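Local coordinates for protein aminopentol aminotransferase (Sphingopyxis macrogoltabida, PDB 6HBS) that transfers the amino group of aminopentol, the hydrolysed form of the mycotoxin fumonisin B1, to pyruvate with the help of pyridoxal 5'-phosphate, at residues 104-109 / 252-257. Sequence-based numbering, arbitrary orientation.
Sequences GMVRHA and DLSCWG. With MG (magnesium ion), chain D.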
loop_
_atom_site.group_PDB
_atom_site.type_symbol
_atom_site.label_atom_id
_atom_site.label_comp_id
_atom_site.label_asym_id
_atom_site.label_seq_id
_atom_site.Cartn_x
_atom_site.Cartn_y
_atom_site.Cartn_z
ATOM N N GLY A 104 -1.910 -9.727 21.325
ATOM C CA GLY A 104 -2.688 -10.266 22.413
ATOM C C GLY A 104 -3.932 -11.018 21.930
ATOM O O GLY A 104 -4.361 -11.931 22.588
ATOM N N MET A 105 -4.533 -10.609 20.806
ATOM C CA MET A 105 -5.807 -11.171 20.340
ATOM C C MET A 105 -5.598 -12.466 19.545
ATOM O O MET A 105 -6.511 -13.244 19.450
ATOM C CB MET A 105 -6.558 -10.168 19.455
ATOM C CG MET A 105 -7.174 -9.020 20.256
ATOM S SD MET A 105 -7.729 -7.632 19.233
ATOM C CE MET A 105 -9.214 -8.323 18.500
ATOM N N VAL A 106 -4.418 -12.650 18.941
ATOM C CA VAL A 106 -4.131 -13.739 17.996
ATOM C C VAL A 106 -3.258 -14.775 18.717
ATOM O O VAL A 106 -2.068 -14.549 18.979
ATOM C CB VAL A 106 -3.496 -13.190 16.699
ATOM C CG1 VAL A 106 -3.148 -14.271 15.671
ATOM C CG2 VAL A 106 -4.385 -12.144 16.072
ATOM N N ARG A 107 -3.869 -15.913 19.094
ATOM C CA ARG A 107 -3.214 -16.936 19.935
ATOM C C ARG A 107 -1.882 -17.426 19.346
ATOM O O ARG A 107 -0.954 -17.648 20.080
ATOM C CB ARG A 107 -4.116 -18.155 20.168
ATOM C CG ARG A 107 -5.141 -17.969 21.279
ATOM C CD ARG A 107 -5.892 -19.257 21.609
ATOM N NE ARG A 107 -4.995 -20.415 21.629
ATOM C CZ ARG A 107 -4.305 -20.841 22.691
ATOM N NH1 ARG A 107 -4.509 -20.304 23.884
ATOM N NH2 ARG A 107 -3.410 -21.807 22.553
ATOM N N HIS A 108 -1.781 -17.616 18.028
ATOM C CA HIS A 108 -0.559 -18.152 17.439
ATOM C C HIS A 108 0.595 -17.145 17.466
ATOM O O HIS A 108 1.719 -17.519 17.252
ATOM C CB HIS A 108 -0.824 -18.640 16.003
ATOM C CG HIS A 108 -0.727 -17.593 14.950
ATOM N ND1 HIS A 108 0.478 -17.269 14.366
ATOM C CD2 HIS A 108 -1.673 -16.890 14.290
ATOM C CE1 HIS A 108 0.273 -16.343 13.445
ATOM N NE2 HIS A 108 -1.030 -16.089 13.379
ATOM N N ALA A 109 0.283 -15.856 17.589
ATOM C CA ALA A 109 1.246 -14.799 17.254
ATOM C C ALA A 109 1.928 -14.255 18.515
ATOM O O ALA A 109 1.269 -14.088 19.539
ATOM C CB ALA A 109 0.535 -13.688 16.528
ATOM N N ASP A 252 1.715 -20.577 11.585
ATOM C CA ASP A 252 2.931 -19.891 11.976
ATOM C C ASP A 252 2.824 -18.389 11.674
ATOM O O ASP A 252 3.296 -17.593 12.466
ATOM C CB ASP A 252 4.127 -20.484 11.257
ATOM C CG ASP A 252 4.231 -21.976 11.549
ATOM O OD1 ASP A 252 4.164 -22.306 12.722
ATOM O OD2 ASP A 252 4.263 -22.769 10.607
ATOM N N LEU A 253 2.270 -18.037 10.512
ATOM C CA LEU A 253 2.037 -16.640 10.110
ATOM C C LEU A 253 0.566 -16.510 9.737
ATOM O O LEU A 253 -0.020 -17.417 9.184
ATOM C CB LEU A 253 2.878 -16.260 8.883
ATOM C CG LEU A 253 4.395 -16.441 8.949
ATOM C CD1 LEU A 253 5.032 -16.066 7.634
ATOM C CD2 LEU A 253 5.025 -15.628 10.072
ATOM N N SER A 254 -0.002 -15.343 9.981
ATOM C CA SER A 254 -1.304 -15.007 9.436
ATOM C C SER A 254 -1.233 -13.578 8.891
ATOM O O SER A 254 -0.580 -12.707 9.484
ATOM C CB SER A 254 -2.399 -15.170 10.472
ATOM O OG SER A 254 -2.100 -14.453 11.660
ATOM N N CYS A 255 -1.926 -13.367 7.779
ATOM C CA CYS A 255 -2.000 -12.126 7.072
ATOM C C CYS A 255 -3.392 -11.527 7.278
ATOM O O CYS A 255 -4.432 -12.237 7.169
ATOM C CB CYS A 255 -1.773 -12.334 5.581
ATOM S SG CYS A 255 -0.186 -13.107 5.167
ATOM N N TRP A 256 -3.415 -10.225 7.558
ATOM C CA TRP A 256 -4.626 -9.501 7.922
ATOM C C TRP A 256 -4.676 -8.188 7.144
ATOM O O TRP A 256 -3.637 -7.630 6.763
ATOM C CB TRP A 256 -4.655 -9.208 9.412
ATOM C CG TRP A 256 -4.618 -10.420 10.274
ATOM C CD1 TRP A 256 -3.523 -11.153 10.614
ATOM C CD2 TRP A 256 -5.719 -10.992 10.978
ATOM N NE1 TRP A 256 -3.879 -12.179 11.445
ATOM C CE2 TRP A 256 -5.214 -12.101 11.695
ATOM C CE3 TRP A 256 -7.087 -10.702 11.058
ATOM C CZ2 TRP A 256 -6.026 -12.893 12.497
ATOM C CZ3 TRP A 256 -7.886 -11.497 11.844
ATOM C CH2 TRP A 256 -7.366 -12.588 12.532
ATOM N N GLY A 257 -5.902 -7.726 6.889
ATOM C CA GLY A 257 -6.103 -6.448 6.218
ATOM C C GLY A 257 -7.582 -6.169 6.103
ATOM O O GLY A 257 -8.382 -6.677 6.933
HETATM MG MG MG D . -0.719 -13.875 20.815
HETATM O O HOH W 1 -2.705 -14.228 22.126
HETATM O O HOH W 2 0.577 -13.296 22.798
#
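H108 reaches from the turn after helix 94-105 to strand 253-256, where its NE2 lies 2.6 Å from S254 OG in a nearly straight hydrogen bond (174°). The strand lies between strands 267-271 and 226-230 in the mixed seven-stranded sheet of this class-III aminotransferase. The hydroxyl sits at the imidazole edge, in the ring plane. Histidine suits the place because its side chain reaches the strand and presents a ring nitrogen at its far end; chi1 of 86° sets CG between the backbone N and the carbonyl carbon, swinging the ring to the strand, while A109 CB covers one face 4.1 Å above its plane. Serine offers a compact hydroxyl that serves two partners: two residues along the strand, on the same side, W256 NE1 donates to S254 OG at 2.9 Å (154°). CZ2 of the W256 benzo ring meets V106 CG2 obliquely at 4.0 Å; a branched, apolar valine suits this buried spot. A leucine replacing H108 would probably leave S254 OG without its partner on the turn and weaken the tie to the strand. In the type I turn from V106 to A109, the carbonyl oxygens of both end residues bind magnesium, joined by V103 O. The chemistry thus implies that a buried hydroxyl, gripped by imidazole and indole, fastens a metal-binding turn to the strand leading toward K258, by similarity the cofactor-bearing lysine.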